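Local coordinates for protein intracellular exo-alpha-(1->5)-L-arabinofuranosidase (Bifidobacterium longum, PDB 2Y2W) that hydrolyses terminal alpha-(1->5)-linked L-arabinofuranosyl residues of arabinans and also acts on arabinoxylan, contributing to plant cell-wall degradation, at residues Glu162-Val167 / Ser404-Gln409; Lys175-Glu180 / His239-Ala244; Ile212-Asp217 / Phe338-Val343. All blocks are in the same frame, centred on the assembly; numbering follows the deposited sequence.

Contact 1: Glu162-Val167 / Ser404-Gln409; sequences EIMLAV and SASRAQ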
ATOM      1  N   GLU D 162     -23.144 -22.694   6.608  1.00 25.80           N
ATOM      2  CA  GLU D 162     -21.835 -22.445   6.016  1.00 25.45           C
ATOM      3  C   GLU D 162     -21.405 -21.007   6.324  1.00 25.01           C
ATOM      4  O   GLU D 162     -22.253 -20.130   6.507  1.00 24.97           O
ATOM      5  CB  GLU D 162     -21.939 -22.653   4.505  1.00 25.70           C
ATOM      6  CG  GLU D 162     -20.636 -22.591   3.717  1.00 26.54           C
ATOM      7  CD  GLU D 162     -20.858 -22.736   2.216  1.00 27.98           C
ATOM      8  OE1 GLU D 162     -22.007 -23.007   1.796  1.00 28.42           O
ATOM      9  OE2 GLU D 162     -19.881 -22.579   1.450  1.00 28.78           O
ATOM     10  N   ILE D 163     -20.095 -20.773   6.386  1.00 24.41           N
ATOM     11  CA  ILE D 163     -19.551 -19.431   6.632  1.00 23.87           C
ATOM     12  C   ILE D 163     -19.021 -18.794   5.352  1.00 23.55           C
ATOM     13  O   ILE D 163     -18.283 -19.425   4.594  1.00 23.66           O
ATOM     14  CB  ILE D 163     -18.420 -19.436   7.696  1.00 23.84           C
ATOM     15  CG1 ILE D 163     -18.937 -19.974   9.031  1.00 23.53           C
ATOM     16  CG2 ILE D 163     -17.833 -18.031   7.875  1.00 23.77           C
ATOM     17  CD1 ILE D 163     -17.854 -20.243  10.051  1.00 23.40           C
ATOM     18  N   MET D 164     -19.410 -17.544   5.122  1.00 23.14           N
ATOM     19  CA  MET D 164     -18.866 -16.741   4.037  1.00 22.77           C
ATOM     20  C   MET D 164     -18.009 -15.625   4.642  1.00 22.44           C
ATOM     21  O   MET D 164     -18.525 -14.598   5.091  1.00 22.32           O
ATOM     22  CB  MET D 164     -19.996 -16.173   3.178  1.00 22.73           C
ATOM     23  CG  MET D 164     -19.553 -15.678   1.811  1.00 22.82           C
ATOM     24  SD  MET D 164     -20.753 -14.563   1.059  1.00 23.41           S
ATOM     25  CE  MET D 164     -22.122 -15.671   0.722  1.00 23.03           C
ATOM     26  N   LEU D 165     -16.697 -15.843   4.667  1.00 22.12           N
ATOM     27  CA  LEU D 165     -15.795 -14.966   5.409  1.00 21.83           C
ATOM     28  C   LEU D 165     -15.262 -13.815   4.571  1.00 21.59           C
ATOM     29  O   LEU D 165     -14.654 -14.025   3.525  1.00 21.73           O
ATOM     30  CB  LEU D 165     -14.642 -15.765   6.025  1.00 21.92           C
ATOM     31  CG  LEU D 165     -13.802 -15.114   7.130  1.00 21.91           C
ATOM     32  CD1 LEU D 165     -14.664 -14.455   8.201  1.00 21.63           C
ATOM     33  CD2 LEU D 165     -12.883 -16.149   7.758  1.00 22.46           C
ATOM     34  N   ALA D 166     -15.505 -12.597   5.046  1.00 21.27           N
ATOM     35  CA  ALA D 166     -15.007 -11.393   4.400  1.00 20.98           C
ATOM     36  C   ALA D 166     -13.733 -10.923   5.091  1.00 20.91           C
ATOM     37  O   ALA D 166     -13.650 -10.926   6.323  1.00 20.87           O
ATOM     38  CB  ALA D 166     -16.059 -10.308   4.431  1.00 20.82           C
ATOM     39  N   VAL D 167     -12.743 -10.528   4.294  1.00 20.78           N
ATOM     40  CA  VAL D 167     -11.479 -10.018   4.835  1.00 20.75           C
ATOM     41  C   VAL D 167     -11.329  -8.518   4.596  1.00 20.68           C
ATOM     42  O   VAL D 167     -11.870  -7.979   3.627  1.00 20.69           O
ATOM     43  CB  VAL D 167     -10.235 -10.775   4.279  1.00 20.78           C
ATOM     44  CG1 VAL D 167     -10.148 -12.184   4.870  1.00 20.80           C
ATOM     45  CG2 VAL D 167     -10.242 -10.817   2.751  1.00 20.67           C
ATOM     46  N   SER D 404     -25.686 -17.436  -5.594  1.00 28.46           N
ATOM     47  CA  SER D 404     -25.634 -17.091  -4.175  1.00 28.10           C
ATOM     48  C   SER D 404     -26.334 -15.769  -3.898  1.00 27.94           C
ATOM     49  O   SER D 404     -26.255 -14.837  -4.696  1.00 27.95           O
ATOM     50  CB  SER D 404     -24.189 -17.020  -3.682  1.00 28.01           C
ATOM     51  OG  SER D 404     -24.149 -16.815  -2.282  1.00 27.88           O
ATOM     52  N   ALA D 405     -27.015 -15.704  -2.758  1.00 27.71           N
ATOM     53  CA  ALA D 405     -27.651 -14.478  -2.292  1.00 27.59           C
ATOM     54  C   ALA D 405     -27.660 -14.427  -0.765  1.00 27.47           C
ATOM     55  O   ALA D 405     -27.961 -15.421  -0.102  1.00 27.48           O
ATOM     56  CB  ALA D 405     -29.067 -14.358  -2.846  1.00 27.57           C
ATOM     57  N   SER D 406     -27.318 -13.266  -0.215  1.00 27.28           N
ATOM     58  CA  SER D 406     -27.312 -13.076   1.230  1.00 27.27           C
ATOM     59  C   SER D 406     -28.212 -11.916   1.618  1.00 27.25           C
ATOM     60  O   SER D 406     -27.925 -10.764   1.284  1.00 27.36           O
ATOM     61  CB  SER D 406     -25.892 -12.833   1.750  1.00 27.25           C
ATOM     62  OG  SER D 406     -24.976 -13.770   1.217  1.00 27.05           O
ATOM     63  N   ARG D 407     -29.303 -12.225   2.314  1.00 27.21           N
ATOM     64  CA  ARG D 407     -30.224 -11.198   2.779  1.00 27.14           C
ATOM     65  C   ARG D 407     -29.636 -10.478   3.988  1.00 27.10           C
ATOM     66  O   ARG D 407     -29.166 -11.113   4.935  1.00 27.10           O
ATOM     67  CB  ARG D 407     -31.590 -11.791   3.123  1.00 27.16           C
ATOM     68  CG  ARG D 407     -32.698 -10.747   3.162  1.00 27.51           C
ATOM     69  CD  ARG D 407     -33.769 -11.092   4.178  1.00 27.90           C
ATOM     70  NE  ARG D 407     -34.590  -9.926   4.504  1.00 28.21           N
ATOM     71  CZ  ARG D 407     -34.285  -9.021   5.432  1.00 28.73           C
ATOM     72  NH1 ARG D 407     -33.167  -9.129   6.143  1.00 28.50           N
ATOM     73  NH2 ARG D 407     -35.097  -7.997   5.649  1.00 29.28           N
ATOM     74  N   ALA D 408     -29.661  -9.150   3.941  1.00 27.08           N
ATOM     75  CA  ALA D 408     -29.110  -8.320   5.006  1.00 27.10           C
ATOM     76  C   ALA D 408     -30.224  -7.679   5.834  1.00 27.02           C
ATOM     77  O   ALA D 408     -31.084  -6.997   5.280  1.00 27.03           O
ATOM     78  CB  ALA D 408     -28.200  -7.249   4.417  1.00 27.07           C
ATOM     79  N   GLN D 409     -30.237  -7.903   7.150  1.00 27.00           N
ATOM     80  CA  GLN D 409     -29.318  -8.805   7.848  1.00 27.03           C
ATOM     81  C   GLN D 409     -30.105  -9.836   8.666  1.00 27.08           C
ATOM     82  O   GLN D 409     -31.334  -9.880   8.589  1.00 27.16           O
ATOM     83  CB  GLN D 409     -28.335  -8.014   8.724  1.00 27.11           C
ATOM     84  CG  GLN D 409     -27.178  -7.394   7.938  1.00 27.09           C
ATOM     85  CD  GLN D 409     -26.231  -6.574   8.792  1.00 27.03           C
ATOM     86  OE1 GLN D 409     -26.043  -6.846   9.977  1.00 27.16           O
ATOM     87  NE2 GLN D 409     -25.614  -5.569   8.182  1.00 26.94           N
TER
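Met-164 reaches from strand 162-167 into the interior of the barrel and presents its terminal methyl, CE, to two serine hydroxyls of segment 404-409. Met-164 CE lies 3.5 Å from Ser-406 OG and 3.8 Å from Ser-404 OG. The sulfur sits behind: Met-164 SD is 4.3 Å from Ser-406 OG, so the methyl leads the approach. The side chain runs out nearly straight as far as SD and then bends at its last torsion (chi3 -68°), which turns CE toward the serines. This long side chain spans the gap between the strands: Met-164 CA and Ser-406 CA are 9.6 Å apart.

The serines form a pair because extended backbone alternates its side chains: the CB atoms of Ser-404 and Ser-406 point toward strand 162-167, whereas that of Ala-405 points away. Their hydroxyls are swung differently. Ser-404 OG lies opposite its own backbone N (chi1 -174°), while Ser-406 OG lies beside its N (chi1 -47°). Ser-404 OG and Ser-406 OG end 4.7 Å apart and meet the methyl from different directions, Ser-406 OG at its flank and Ser-404 OG nearer the end of the SD-CE bond.

In the eight-stranded parallel barrel these are the third and eighth strands, and the contact is a cross-barrel one of the (beta/alpha)8 fold. Met-164 also packs on Arg-109, and Ser-406 on Asp-339. Segment 404-409 ends with a cis peptide before Gln-409, which by similarity recognises and binds arabinofuranose.

No hydrogen bond crosses between the segments, and only about 80 Å² is buried. The chemistry is therefore van der Waals contact: the methyl, probably slightly polarised by the sulfur, packs against the two hydroxyls but supplies no hydrogen bond, so any such partner of the serines must be another group.

Contact 2: Lys175-Glu180 / His239-Ala244; sequences KAALDE and HAMKLA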
ATOM      1  N   LYS D 175      -1.409  -9.601   3.140  1.00 19.80           N
ATOM      2  CA  LYS D 175      -0.694 -10.366   4.160  1.00 19.58           C
ATOM      3  C   LYS D 175      -1.638 -10.876   5.251  1.00 19.38           C
ATOM      4  O   LYS D 175      -1.546 -12.036   5.655  1.00 19.44           O
ATOM      5  CB  LYS D 175       0.453  -9.549   4.756  1.00 19.55           C
ATOM      6  CG  LYS D 175       1.412 -10.370   5.608  1.00 19.60           C
ATOM      7  CD  LYS D 175       2.294  -9.473   6.459  1.00 19.71           C
ATOM      8  CE  LYS D 175       3.190 -10.286   7.378  1.00 20.10           C
ATOM      9  NZ  LYS D 175       2.459 -10.808   8.560  1.00 19.75           N
ATOM     10  N   ALA D 176      -2.548 -10.016   5.707  1.00 19.11           N
ATOM     11  CA  ALA D 176      -3.526 -10.395   6.734  1.00 19.02           C
ATOM     12  C   ALA D 176      -4.527 -11.426   6.212  1.00 18.92           C
ATOM     13  O   ALA D 176      -4.947 -12.316   6.951  1.00 18.84           O
ATOM     14  CB  ALA D 176      -4.247  -9.174   7.272  1.00 18.84           C
ATOM     15  N   ALA D 177      -4.898 -11.299   4.937  1.00 18.81           N
ATOM     16  CA  ALA D 177      -5.803 -12.246   4.293  1.00 18.73           C
ATOM     17  C   ALA D 177      -5.221 -13.658   4.297  1.00 18.69           C
ATOM     18  O   ALA D 177      -5.921 -14.617   4.611  1.00 18.80           O
ATOM     19  CB  ALA D 177      -6.127 -11.799   2.875  1.00 18.67           C
ATOM     20  N   LEU D 178      -3.938 -13.774   3.961  1.00 18.83           N
ATOM     21  CA  LEU D 178      -3.237 -15.064   3.975  1.00 18.93           C
ATOM     22  C   LEU D 178      -2.993 -15.596   5.390  1.00 19.10           C
ATOM     23  O   LEU D 178      -2.979 -16.812   5.606  1.00 19.07           O
ATOM     24  CB  LEU D 178      -1.918 -14.980   3.201  1.00 18.75           C
ATOM     25  CG  LEU D 178      -2.014 -14.694   1.696  1.00 18.77           C
ATOM     26  CD1 LEU D 178      -0.634 -14.442   1.100  1.00 18.76           C
ATOM     27  CD2 LEU D 178      -2.726 -15.822   0.947  1.00 18.49           C
ATOM     28  N   ASP D 179      -2.796 -14.686   6.345  1.00 19.33           N
ATOM     29  CA  ASP D 179      -2.649 -15.065   7.751  1.00 19.60           C
ATOM     30  C   ASP D 179      -3.941 -15.685   8.302  1.00 19.77           C
ATOM     31  O   ASP D 179      -3.898 -16.740   8.939  1.00 19.64           O
ATOM     32  CB  ASP D 179      -2.206 -13.868   8.606  1.00 19.53           C
ATOM     33  CG  ASP D 179      -0.753 -13.451   8.352  1.00 19.63           C
ATOM     34  OD1 ASP D 179      -0.008 -14.177   7.655  1.00 19.16           O
ATOM     35  OD2 ASP D 179      -0.355 -12.377   8.858  1.00 19.52           O
ATOM     36  N   GLU D 180      -5.079 -15.039   8.040  1.00 20.04           N
ATOM     37  CA  GLU D 180      -6.382 -15.542   8.492  1.00 20.49           C
ATOM     38  C   GLU D 180      -6.757 -16.856   7.812  1.00 20.57           C
ATOM     39  O   GLU D 180      -7.356 -17.729   8.435  1.00 20.70           O
ATOM     40  CB  GLU D 180      -7.490 -14.501   8.289  1.00 20.63           C
ATOM     41  CG  GLU D 180      -8.866 -14.974   8.769  1.00 21.25           C
ATOM     42  CD  GLU D 180      -9.858 -13.849   8.999  1.00 22.45           C
ATOM     43  OE1 GLU D 180      -9.934 -12.917   8.162  1.00 22.77           O
ATOM     44  OE2 GLU D 180     -10.580 -13.911  10.020  1.00 23.07           O
ATOM     45  N   HIS D 239      -5.373 -14.545  -6.348  1.00 23.39           N
ATOM     46  CA  HIS D 239      -4.344 -15.468  -6.823  1.00 23.32           C
ATOM     47  C   HIS D 239      -3.632 -16.181  -5.676  1.00 23.26           C
ATOM     48  O   HIS D 239      -3.510 -17.408  -5.686  1.00 23.22           O
ATOM     49  CB  HIS D 239      -3.315 -14.747  -7.700  1.00 23.34           C
ATOM     50  CG  HIS D 239      -2.040 -15.513  -7.872  1.00 23.58           C
ATOM     51  ND1 HIS D 239      -0.883 -15.192  -7.197  1.00 23.95           N
ATOM     52  CD2 HIS D 239      -1.754 -16.610  -8.613  1.00 23.38           C
ATOM     53  CE1 HIS D 239       0.068 -16.047  -7.529  1.00 24.07           C
ATOM     54  NE2 HIS D 239      -0.435 -16.917  -8.388  1.00 24.15           N
ATOM     55  N   ALA D 240      -3.164 -15.401  -4.702  1.00 23.23           N
ATOM     56  CA  ALA D 240      -2.413 -15.920  -3.564  1.00 23.30           C
ATOM     57  C   ALA D 240      -3.240 -16.876  -2.712  1.00 23.50           C
ATOM     58  O   ALA D 240      -2.741 -17.910  -2.272  1.00 23.42           O
ATOM     59  CB  ALA D 240      -1.874 -14.778  -2.717  1.00 23.29           C
ATOM     60  N   MET D 241      -4.506 -16.538  -2.488  1.00 23.84           N
ATOM     61  CA  MET D 241      -5.387 -17.410  -1.723  1.00 24.25           C
ATOM     62  C   MET D 241      -5.665 -18.729  -2.444  1.00 24.65           C
ATOM     63  O   MET D 241      -5.554 -19.795  -1.833  1.00 24.82           O
ATOM     64  CB  MET D 241      -6.676 -16.694  -1.327  1.00 24.19           C
ATOM     65  CG  MET D 241      -6.486 -15.749  -0.151  1.00 24.51           C
ATOM     66  SD  MET D 241      -7.956 -14.806   0.259  1.00 25.06           S
ATOM     67  CE  MET D 241      -9.018 -16.089   0.922  1.00 25.35           C
ATOM     68  N   LYS D 242      -5.999 -18.662  -3.736  1.00 24.98           N
ATOM     69  CA  LYS D 242      -6.207 -19.879  -4.535  1.00 25.50           C
ATOM     70  C   LYS D 242      -4.929 -20.697  -4.712  1.00 25.61           C
ATOM     71  O   LYS D 242      -4.992 -21.904  -4.941  1.00 25.73           O
ATOM     72  CB  LYS D 242      -6.853 -19.582  -5.894  1.00 25.52           C
ATOM     73  CG  LYS D 242      -8.373 -19.733  -5.894  1.00 26.37           C
ATOM     74  CD  LYS D 242      -8.974 -19.673  -7.296  1.00 27.82           C
ATOM     75  CE  LYS D 242      -8.860 -21.012  -8.030  1.00 28.74           C
ATOM     76  NZ  LYS D 242      -9.273 -20.899  -9.463  1.00 29.30           N
ATOM     77  N   LEU D 243      -3.779 -20.037  -4.602  1.00 25.81           N
ATOM     78  CA  LEU D 243      -2.490 -20.722  -4.621  1.00 26.06           C
ATOM     79  C   LEU D 243      -2.284 -21.542  -3.346  1.00 26.21           C
ATOM     80  O   LEU D 243      -1.666 -22.604  -3.380  1.00 26.23           O
ATOM     81  CB  LEU D 243      -1.345 -19.722  -4.817  1.00 25.97           C
ATOM     82  CG  LEU D 243       0.096 -20.233  -4.948  1.00 26.19           C
ATOM     83  CD1 LEU D 243       0.245 -21.340  -5.998  1.00 26.04           C
ATOM     84  CD2 LEU D 243       1.027 -19.075  -5.261  1.00 26.46           C
ATOM     85  N   ALA D 244      -2.802 -21.038  -2.228  1.00 26.49           N
ATOM     86  CA  ALA D 244      -2.754 -21.758  -0.958  1.00 26.80           C
ATOM     87  C   ALA D 244      -3.812 -22.850  -0.928  1.00 27.14           C
ATOM     88  O   ALA D 244      -3.567 -23.934  -0.409  1.00 27.47           O
ATOM     89  CB  ALA D 244      -2.940 -20.806   0.213  1.00 26.68           C
TER
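Ala-240 O accepts the backbone hydrogen bond of Ala-244 N at 3.1 Å within its own helix, and on the facing helix it meets carbon: Leu-178 CD2 comes within 3.8 Å of Ala-240 O. Both leucine methyls take part, since Ala-240 CB is 3.9 Å from Leu-178 CD2 and 4.0 Å from Leu-178 CD1, so the fork straddles the alanine methyl. Leu-178 CD2 further touches Met-241 CG at 3.9 Å. The Met-241 chain then bends at its last torsion (chi3 70°), and Met-241 SD lies 4.4 Å from Ala-177 CB. The side-chain contacts are apolar, and no hydrogen bond crosses.

The short segments run nearly parallel, their axes inclined by 22° (signed -22°) and 10.2 Å apart at closest approach, a spacing bridged by one leucine and one methionine facing small alanines. The two helices, 174-185 and 227-244, follow the third and fourth barrel strands and lie side by side in the outer layer of the (beta/alpha)8 barrel. Met-241 reaches Leu-250 of the fifth strand, Glu-180 packs on Leu-165 of the third, and Leu-178 also packs on Leu-137 of a second subunit.

Contact 3: Ile212-Asp217 / Phe338-Val343; sequences IGNEMD and FDEWGV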
ATOM      1  N   ILE D 212     -13.422 -10.883  -0.799  1.00 25.85           N
ATOM      2  CA  ILE D 212     -12.214 -10.072  -0.809  1.00 26.08           C
ATOM      3  C   ILE D 212     -12.591  -8.594  -0.711  1.00 26.23           C
ATOM      4  O   ILE D 212     -12.791  -7.911  -1.721  1.00 26.24           O
ATOM      5  CB  ILE D 212     -11.336 -10.373  -2.050  1.00 26.17           C
ATOM      6  CG1 ILE D 212     -11.105 -11.883  -2.175  1.00 26.17           C
ATOM      7  CG2 ILE D 212      -9.998  -9.649  -1.953  1.00 26.14           C
ATOM      8  CD1 ILE D 212     -10.764 -12.351  -3.565  1.00 26.52           C
ATOM      9  N   GLY D 213     -12.701  -8.118   0.526  1.00 26.40           N
ATOM     10  CA  GLY D 213     -13.089  -6.743   0.802  1.00 26.47           C
ATOM     11  C   GLY D 213     -14.587  -6.549   0.820  1.00 26.65           C
ATOM     12  O   GLY D 213     -15.350  -7.481   0.548  1.00 26.58           O
ATOM     13  N   ASN D 214     -14.999  -5.324   1.141  1.00 26.77           N
ATOM     14  CA  ASN D 214     -16.402  -4.941   1.151  1.00 26.90           C
ATOM     15  C   ASN D 214     -16.625  -3.572   0.519  1.00 27.18           C
ATOM     16  O   ASN D 214     -15.890  -2.622   0.805  1.00 27.09           O
ATOM     17  CB  ASN D 214     -16.943  -4.927   2.578  1.00 26.83           C
ATOM     18  CG  ASN D 214     -18.405  -4.548   2.635  1.00 26.67           C
ATOM     19  OD1 ASN D 214     -19.280  -5.374   2.380  1.00 26.89           O
ATOM     20  ND2 ASN D 214     -18.679  -3.292   2.962  1.00 26.40           N
ATOM     21  N   GLU D 215     -17.643  -3.489  -0.339  1.00 27.42           N
ATOM     22  CA  GLU D 215     -18.113  -2.233  -0.940  1.00 27.84           C
ATOM     23  C   GLU D 215     -16.998  -1.215  -1.195  1.00 27.80           C
ATOM     24  O   GLU D 215     -17.109  -0.044  -0.824  1.00 27.73           O
ATOM     25  CB  GLU D 215     -19.227  -1.612  -0.081  1.00 28.00           C
ATOM     26  CG  GLU D 215     -20.540  -2.398  -0.076  1.00 28.81           C
ATOM     27  CD  GLU D 215     -21.640  -1.723   0.732  1.00 29.81           C
ATOM     28  OE1 GLU D 215     -21.350  -1.189   1.824  1.00 29.84           O
ATOM     29  OE2 GLU D 215     -22.803  -1.733   0.276  1.00 30.42           O
ATOM     30  N   MET D 216     -15.933  -1.672  -1.845  1.00 27.99           N
ATOM     31  CA  MET D 216     -14.739  -0.855  -2.061  1.00 28.29           C
ATOM     32  C   MET D 216     -14.944   0.308  -3.038  1.00 28.31           C
ATOM     33  O   MET D 216     -14.078   1.177  -3.157  1.00 28.24           O
ATOM     34  CB  MET D 216     -13.562  -1.736  -2.498  1.00 28.31           C
ATOM     35  CG  MET D 216     -13.138  -2.764  -1.454  1.00 28.89           C
ATOM     36  SD  MET D 216     -12.643  -2.034   0.127  1.00 30.37           S
ATOM     37  CE  MET D 216     -11.092  -1.269  -0.333  1.00 30.38           C
ATOM     38  N   ASP D 217     -16.092   0.323  -3.717  1.00 28.51           N
ATOM     39  CA  ASP D 217     -16.455   1.405  -4.636  1.00 28.68           C
ATOM     40  C   ASP D 217     -17.161   2.556  -3.925  1.00 28.65           C
ATOM     41  O   ASP D 217     -17.155   3.689  -4.410  1.00 28.77           O
ATOM     42  CB  ASP D 217     -17.331   0.877  -5.782  1.00 28.84           C
ATOM     43  CG  ASP D 217     -18.687   0.372  -5.307  1.00 29.30           C
ATOM     44  OD1 ASP D 217     -18.780  -0.137  -4.168  1.00 29.77           O
ATOM     45  OD2 ASP D 217     -19.664   0.480  -6.081  1.00 30.05           O
ATOM     46  N   PHE D 338     -25.465 -12.068  -4.933  1.00 32.26           N
ATOM     47  CA  PHE D 338     -26.260 -11.000  -4.329  1.00 32.49           C
ATOM     48  C   PHE D 338     -26.114 -10.996  -2.807  1.00 32.68           C
ATOM     49  O   PHE D 338     -27.082 -11.208  -2.075  1.00 32.52           O
ATOM     50  CB  PHE D 338     -27.731 -11.134  -4.737  1.00 32.49           C
ATOM     51  CG  PHE D 338     -28.162 -10.148  -5.782  1.00 32.73           C
ATOM     52  CD1 PHE D 338     -27.962 -10.412  -7.132  1.00 33.10           C
ATOM     53  CD2 PHE D 338     -28.767  -8.950  -5.415  1.00 32.91           C
ATOM     54  CE1 PHE D 338     -28.361  -9.496  -8.100  1.00 33.61           C
ATOM     55  CE2 PHE D 338     -29.169  -8.029  -6.374  1.00 33.06           C
ATOM     56  CZ  PHE D 338     -28.967  -8.302  -7.719  1.00 33.50           C
ATOM     57  N   ASP D 339     -24.895 -10.730  -2.342  1.00 33.04           N
ATOM     58  CA  ASP D 339     -24.545 -10.908  -0.934  1.00 33.39           C
ATOM     59  C   ASP D 339     -25.038  -9.806   0.008  1.00 33.57           C
ATOM     60  O   ASP D 339     -24.862  -9.901   1.224  1.00 33.72           O
ATOM     61  CB  ASP D 339     -23.041 -11.182  -0.759  1.00 33.56           C
ATOM     62  CG  ASP D 339     -22.156 -10.139  -1.427  1.00 33.96           C
ATOM     63  OD1 ASP D 339     -22.672  -9.114  -1.922  1.00 34.71           O
ATOM     64  OD2 ASP D 339     -20.925 -10.357  -1.455  1.00 34.64           O
ATOM     65  N   GLU D 340     -25.652  -8.768  -0.552  1.00 33.73           N
ATOM     66  CA  GLU D 340     -26.384  -7.783   0.240  1.00 33.90           C
ATOM     67  C   GLU D 340     -27.642  -7.336  -0.499  1.00 33.94           C
ATOM     68  O   GLU D 340     -27.574  -6.542  -1.438  1.00 33.99           O
ATOM     69  CB  GLU D 340     -25.498  -6.583   0.603  1.00 33.99           C
ATOM     70  CG  GLU D 340     -24.605  -6.816   1.818  1.00 34.13           C
ATOM     71  CD  GLU D 340     -23.903  -5.560   2.306  1.00 34.39           C
ATOM     72  OE1 GLU D 340     -24.518  -4.471   2.285  1.00 34.76           O
ATOM     73  OE2 GLU D 340     -22.731  -5.667   2.726  1.00 33.97           O
ATOM     74  N   TRP D 341     -28.786  -7.871  -0.085  1.00 34.01           N
ATOM     75  CA  TRP D 341     -30.073  -7.486  -0.659  1.00 34.09           C
ATOM     76  C   TRP D 341     -31.147  -7.363   0.417  1.00 34.28           C
ATOM     77  O   TRP D 341     -30.984  -7.873   1.524  1.00 34.17           O
ATOM     78  CB  TRP D 341     -30.506  -8.463  -1.764  1.00 33.98           C
ATOM     79  CG  TRP D 341     -30.941  -9.819  -1.273  1.00 33.92           C
ATOM     80  CD1 TRP D 341     -30.148 -10.911  -1.070  1.00 33.54           C
ATOM     81  CD2 TRP D 341     -32.276 -10.226  -0.934  1.00 33.71           C
ATOM     82  NE1 TRP D 341     -30.900 -11.969  -0.622  1.00 33.32           N
ATOM     83  CE2 TRP D 341     -32.210 -11.576  -0.529  1.00 33.51           C
ATOM     84  CE3 TRP D 341     -33.520  -9.578  -0.932  1.00 33.69           C
ATOM     85  CZ2 TRP D 341     -33.340 -12.296  -0.126  1.00 33.45           C
ATOM     86  CZ3 TRP D 341     -34.644 -10.292  -0.528  1.00 33.91           C
ATOM     87  CH2 TRP D 341     -34.544 -11.640  -0.132  1.00 33.76           C
ATOM     88  N   GLY D 342     -32.236  -6.671   0.086  1.00 34.68           N
ATOM     89  CA  GLY D 342     -33.377  -6.546   0.989  1.00 35.34           C
ATOM     90  C   GLY D 342     -33.938  -5.142   1.096  1.00 35.77           C
ATOM     91  O   GLY D 342     -33.481  -4.224   0.413  1.00 35.84           O
ATOM     92  N   VAL D 343     -34.936  -4.986   1.963  1.00 36.13           N
ATOM     93  CA  VAL D 343     -35.568  -3.696   2.203  1.00 36.54           C
ATOM     94  C   VAL D 343     -34.855  -2.958   3.333  1.00 36.89           C
ATOM     95  O   VAL D 343     -34.715  -3.491   4.433  1.00 36.91           O
ATOM     96  CB  VAL D 343     -37.080  -3.851   2.524  1.00 36.54           C
ATOM     97  CG1 VAL D 343     -37.687  -2.527   2.968  1.00 36.47           C
ATOM     98  CG2 VAL D 343     -37.832  -4.394   1.316  1.00 36.42           C
TER
HETATM   99  O   HOH W   1     -21.999  -3.322   3.657  1.00 30.67           O
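Glu-340 meets the ends of both Asn-214 and Glu-215, its side chain crossing each at about a right angle. Glu-340 OE2 stands 3.5 Å from Asn-214 OD1, a pairing of two acceptors, and Glu-340 OE1 stands 3.8 Å from Glu-215 OE2. Neither pair is a hydrogen bond. The planes of the Asn-214 amide and the Glu-340 carboxylate are nearly parallel, 19° apart, whereas the two carboxylates are turned 50° from each other. Both glutamates are extended beyond CG. Glu-215 CA and Glu-340 CA are 10.0 Å apart, yet Glu-215 CD and Glu-340 CD approach to 4.7 Å. A water lies 2.6 Å from Glu-340 OE2 and 3.4 Å from Asn-214 ND2, the latter a weak bond.

In the second shell, Arg-109 makes a salt bridge to Glu-340 OE2 and a hydrogen bond to Asn-214 OD1; bonding to both, it probably helps the acceptors to sit this close. Tyr-286 OH binds Glu-340 OE1, and His-284 ND1 binds Glu-215 OE2.

By similarity Glu-215 is the proton donor/acceptor and Glu-340 the nucleophile. Glu-215 follows the fourth strand and Glu-340 belongs to the segment of the seventh, as in clan GH-A, with the asparagine directly before the acid/base. The close approach of the two carboxyl groups is consistent with double displacement through a covalent arabinosyl intermediate, with retention of configuration.

Contacts 1 and 3 share the barrel interior, with centres 9 Å apart, and are joined by neighbouring strands: Ser-406 N lies 2.8 Å from Phe-338 O and Ser-404 O 2.9 Å from Phe-338 N, both probable hydrogen bonds. The Ser-406 side chain is about 6 Å from that of the presumed nucleophile, Glu-340, placing contact 1 close to the probable catalytic site at contact 3. Contact 2 belongs to the outer layer, 19 Å from contact 1 and 21 Å from contact 3 between centres. It connects with contact 1 through the strand-helix succession 162-167 to 174-185, where Val-167 CG1 packs 3.4 Å from Glu-180 OE1, and does not touch contact 3.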